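Local coordinates for superantigen-like protein SSL8 (PDB 3R2T) that is of unknown function but belongs to the staphylococcal superantigen-like toxins, which pair an OB-fold domain with a beta-grasp domain, at residues Leu157-Asp162 and Gly166-Glu171; Lys191-Ile194 and Lys198-Glu201. All blocks are in the same frame, centred on the assembly; numbering follows the deposited sequence. Where two conformers were deposited one is given.

How the contacts relate
Both contacts belong to the beta-grasp domain and follow one another along the chain: contact 1 closes its hairpin before the helix of contact 2 begins. Contact 1 is the edge hairpin of the five-stranded sheet, its centre about 22 Å from the centre of the chain. Contact 2, whose centre is about 15 Å from that of the chain, ends helix 182-197, which packs on the same sheet. Their centres lie about 14 Å apart and they meet directly, Val158 CG1 touching Leu193 CD2 at 4.1 Å. Tyr197, in the last turn of the helix, also packs on Val158 and Ile169. The link between the two is apolar packing of sheet against helix.

Contact 1 (Leu157-Asp162 and Gly166-Glu171); sequences LVKKID and GFSIDE
Val158 and Ile169 are the hydrogen-bonded pair at the middle of two antiparallel strands, whose axes approach to 4.8 Å with 166° between their directions. Val158 N bonds Ile169 O at 2.9 Å, almost straight at 178°, and Ile169 N returns to Val158 O. Lys160 and Phe167 form the next such pair, their backbone N and O atoms bonded both ways; Leu157-Asp170 and Lys159-Ser168 are the non-hydrogen-bonded pairs. Val158, Lys160, Phe167 and Ile169 share the face turned to helix 182-197. There Phe167 CG stands between backbone N and carbonyl carbon (chi1 56°), which folds the ring back across the neighbouring strand. Lys160 CB sits over one ring face, 4.0 Å from the Phe167 centroid, a CH-pi contact, while Val158 O meets the ring edge in its plane. Alongside, Val158 CG1 lies 4.1 Å from Phe167 CE2, and its other branch, CG2, is 3.8 Å from Glu171 CG. The bent Glu171 chain carries its carboxylate to Lys196, a salt bridge, and to the hydroxyl of Tyr197. On the other face Leu157 CD1 reaches between Asp170 OD1, at 3.3 Å, and Ser168 OG, at 3.5 Å. Leu157 and Lys159 also bond strand 241-248 through their backbones, placing strand 167-171 outermost: this is the edge beta hairpin of the toxin-family beta-grasp sheet.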
# COMPACT_ATOMS: atom_id res chain seq x y z
N LEU A 157 -26.63 19.81 -5.97
CA LEU A 157 -26.64 20.97 -6.83
C LEU A 157 -25.29 21.06 -7.51
O LEU A 157 -24.26 21.16 -6.84
CB LEU A 157 -26.90 22.23 -6.02
CG LEU A 157 -26.91 23.54 -6.80
CD1 LEU A 157 -27.99 23.54 -7.86
CD2 LEU A 157 -27.10 24.71 -5.82
N VAL A 158 -25.27 21.04 -8.83
CA VAL A 158 -24.01 21.14 -9.57
C VAL A 158 -24.00 22.49 -10.27
O VAL A 158 -24.95 22.81 -11.00
CB VAL A 158 -23.88 20.02 -10.59
CG1 VAL A 158 -22.54 20.12 -11.37
CG2 VAL A 158 -24.02 18.68 -9.89
N LYS A 159 -22.93 23.27 -10.03
CA LYS A 159 -22.80 24.60 -10.57
C LYS A 159 -21.43 24.98 -11.14
O LYS A 159 -20.40 24.39 -10.82
CB LYS A 159 -23.08 25.64 -9.51
CG LYS A 159 -24.37 25.50 -8.82
CD LYS A 159 -24.68 26.78 -8.03
CE LYS A 159 -23.60 27.14 -7.04
NZ LYS A 159 -23.93 28.41 -6.36
N LYS A 160 -21.50 25.99 -12.00
CA LYS A 160 -20.37 26.63 -12.64
C LYS A 160 -20.84 28.08 -12.74
O LYS A 160 -21.88 28.35 -13.35
CB LYS A 160 -20.10 26.04 -14.01
CG LYS A 160 -18.90 26.64 -14.69
CD LYS A 160 -18.63 25.92 -15.99
CE LYS A 160 -17.46 26.55 -16.74
NZ LYS A 160 -17.30 25.89 -18.07
N ILE A 161 -20.10 28.99 -12.13
CA ILE A 161 -20.46 30.41 -12.14
C ILE A 161 -19.58 31.20 -13.07
O ILE A 161 -18.89 32.13 -12.65
CB ILE A 161 -20.30 31.04 -10.76
CG1 ILE A 161 -18.81 31.20 -10.44
CG2 ILE A 161 -21.04 30.22 -9.70
CD1 ILE A 161 -18.53 31.93 -9.15
N ASP A 162 -19.60 30.84 -14.35
CA ASP A 162 -18.79 31.52 -15.34
C ASP A 162 -19.74 32.47 -16.10
O ASP A 162 -20.86 32.08 -16.46
CB ASP A 162 -18.16 30.48 -16.27
CG ASP A 162 -17.04 31.05 -17.10
OD1 ASP A 162 -16.70 32.24 -16.93
OD2 ASP A 162 -16.49 30.29 -17.93
N GLY A 166 -22.01 29.44 -17.73
CA GLY A 166 -22.30 28.91 -16.41
C GLY A 166 -23.60 28.15 -16.37
O GLY A 166 -24.32 28.08 -17.35
N PHE A 167 -23.89 27.56 -15.22
CA PHE A 167 -25.11 26.80 -15.03
C PHE A 167 -25.35 26.43 -13.58
O PHE A 167 -24.45 26.47 -12.76
CB PHE A 167 -25.15 25.53 -15.90
CG PHE A 167 -23.99 24.58 -15.69
CD1 PHE A 167 -22.99 24.47 -16.65
CD2 PHE A 167 -23.89 23.80 -14.55
CE1 PHE A 167 -21.92 23.59 -16.48
CE2 PHE A 167 -22.82 22.92 -14.36
CZ PHE A 167 -21.83 22.83 -15.34
N SER A 168 -26.58 26.05 -13.31
CA SER A 168 -27.01 25.61 -11.99
C SER A 168 -28.04 24.51 -12.23
O SER A 168 -29.14 24.79 -12.70
CB SER A 168 -27.62 26.76 -11.22
OG SER A 168 -28.07 26.29 -9.98
N ILE A 169 -27.65 23.26 -11.92
CA ILE A 169 -28.48 22.08 -12.18
C ILE A 169 -28.71 21.17 -10.97
O ILE A 169 -27.76 20.73 -10.31
CB ILE A 169 -27.82 21.22 -13.32
CG1 ILE A 169 -27.53 22.09 -14.55
CG2 ILE A 169 -28.69 20.00 -13.69
CD1 ILE A 169 -27.06 21.32 -15.83
N ASP A 170 -29.99 20.87 -10.68
CA ASP A 170 -30.37 19.96 -9.59
C ASP A 170 -30.25 18.56 -10.10
O ASP A 170 -30.91 18.21 -11.06
CB ASP A 170 -31.81 20.17 -9.14
CG ASP A 170 -32.00 21.46 -8.41
OD1 ASP A 170 -30.99 22.12 -8.12
OD2 ASP A 170 -33.17 21.81 -8.12
N GLU A 171 -29.41 17.76 -9.46
CA GLU A 171 -29.22 16.37 -9.85
C GLU A 171 -29.84 15.48 -8.80
O GLU A 171 -29.72 15.75 -7.60
CB GLU A 171 -27.72 16.04 -9.96
CG GLU A 171 -27.00 16.66 -11.16
CD GLU A 171 -27.39 16.02 -12.51
OE1 GLU A 171 -27.96 14.90 -12.52
OE2 GLU A 171 -27.12 16.64 -13.56

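Contact 2 (Lys191-Ile194 and Lys198-Glu201); sequences KLLI and KLYE
Leu193 and Leu199 meet where helix 182-197 ends and runs straight into a type II beta turn, Lys198 to Glu201; Lys198, with positive phi (52°), is the first residue to leave helical geometry. Leu199 N bonds Leu193 O, six residues back, at 3.2 Å; the donor approaches from above the carbonyl plane rather than along a lone pair. Within the turn Glu201 N is bonded to Lys198 O. The tightly packed part is apolar and buried. Leu199 points its CB at the helix and the two leucine side chains cross obliquely, Leu199 CD2 lying 3.8 Å from Leu193 CB, while Leu199 CG rests over the centre of the Tyr200 ring. Ile194 lies against the turn, its CG1 3.5 Å from Leu199 O and 4.0 Å from Leu199 CB. Helix 57-68 closes over this part, His64 and Tyr67 touching Ile194, and Thr60 and Leu63 touching Tyr200. The Tyr200 hydroxyl is held by Leu223 O and Arg190 NH2, which fix the far end of the ring. The solvent side is looser. The Lys198 CB points away from the helix and the residue is exposed. Glu201, also exposed, touches with OE2, 3.8 Å from Ile194 CG2; that oxygen is hydrogen-bonded to His64 NE2. With Ile194 CG1 anti to the carbonyl carbon (chi1 -69°), the Ile194 and Tyr200 side chains cross at about a right angle, and Ile194 CD1 lies at the ring edge, in its plane, 3.9 Å from Tyr200 CD2.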
# COMPACT_ATOMS: atom_id res chain seq x y z
N LYS A 191 -17.98 10.12 -9.96
CA LYS A 191 -18.39 9.22 -11.03
C LYS A 191 -19.50 9.90 -11.83
O LYS A 191 -19.49 9.91 -13.06
CB LYS A 191 -18.92 7.91 -10.40
CG LYS A 191 -19.57 6.89 -11.36
CD LYS A 191 -19.96 5.63 -10.56
CE LYS A 191 -20.65 4.54 -11.40
NZ LYS A 191 -22.03 4.90 -11.82
N LEU A 192 -20.44 10.49 -11.11
CA LEU A 192 -21.55 11.18 -11.73
C LEU A 192 -21.07 12.41 -12.49
O LEU A 192 -21.53 12.68 -13.59
CB LEU A 192 -22.59 11.53 -10.69
CG LEU A 192 -23.90 12.15 -11.18
CD1 LEU A 192 -24.98 11.91 -10.13
CD2 LEU A 192 -23.72 13.62 -11.52
N LEU A 193 -20.11 13.14 -11.92
CA LEU A 193 -19.58 14.35 -12.57
C LEU A 193 -18.82 14.02 -13.84
O LEU A 193 -18.84 14.79 -14.80
CB LEU A 193 -18.67 15.11 -11.61
CG LEU A 193 -19.37 15.62 -10.35
CD1 LEU A 193 -18.36 16.23 -9.39
CD2 LEU A 193 -20.48 16.59 -10.73
N ILE A 194 -18.14 12.88 -13.85
CA ILE A 194 -17.39 12.49 -15.04
C ILE A 194 -18.34 12.14 -16.17
O ILE A 194 -18.19 12.59 -17.30
CB ILE A 194 -16.48 11.28 -14.80
CG1 ILE A 194 -15.32 11.66 -13.86
CG2 ILE A 194 -15.90 10.75 -16.17
CD1 ILE A 194 -14.46 10.50 -13.39
N LYS A 198 -18.51 15.83 -17.82
CA LYS A 198 -17.17 15.65 -18.41
C LYS A 198 -16.02 16.08 -17.48
O LYS A 198 -15.05 16.70 -17.90
CB LYS A 198 -17.11 16.34 -19.78
CG LYS A 198 -18.22 15.82 -20.72
CD LYS A 198 -18.14 16.35 -22.17
CE LYS A 198 -16.93 15.80 -22.92
NZ LYS A 198 -16.94 16.18 -24.37
N LEU A 199 -16.14 15.75 -16.19
CA LEU A 199 -15.09 16.06 -15.25
C LEU A 199 -13.87 15.26 -15.67
O LEU A 199 -13.98 14.09 -16.05
CB LEU A 199 -15.50 15.68 -13.82
CG LEU A 199 -14.43 15.94 -12.75
CD1 LEU A 199 -14.12 17.44 -12.64
CD2 LEU A 199 -14.84 15.35 -11.38
N TYR A 200 -12.71 15.90 -15.59
CA TYR A 200 -11.42 15.32 -15.94
C TYR A 200 -11.31 14.94 -17.42
O TYR A 200 -10.50 14.10 -17.78
CB TYR A 200 -11.06 14.09 -15.07
CG TYR A 200 -11.18 14.29 -13.58
CD1 TYR A 200 -10.50 15.32 -12.95
CD2 TYR A 200 -11.92 13.42 -12.80
CE1 TYR A 200 -10.60 15.51 -11.57
CE2 TYR A 200 -12.02 13.59 -11.41
CZ TYR A 200 -11.35 14.65 -10.81
OH TYR A 200 -11.44 14.84 -9.44
N GLU A 201 -12.12 15.56 -18.28
CA GLU A 201 -12.07 15.29 -19.73
C GLU A 201 -11.85 16.57 -20.53
O GLU A 201 -12.39 16.72 -21.62
CB GLU A 201 -13.35 14.60 -20.23
CG GLU A 201 -13.59 13.20 -19.64
CD GLU A 201 -14.80 12.50 -20.25
OE1 GLU A 201 -15.48 13.11 -21.11
OE2 GLU A 201 -15.07 11.33 -19.88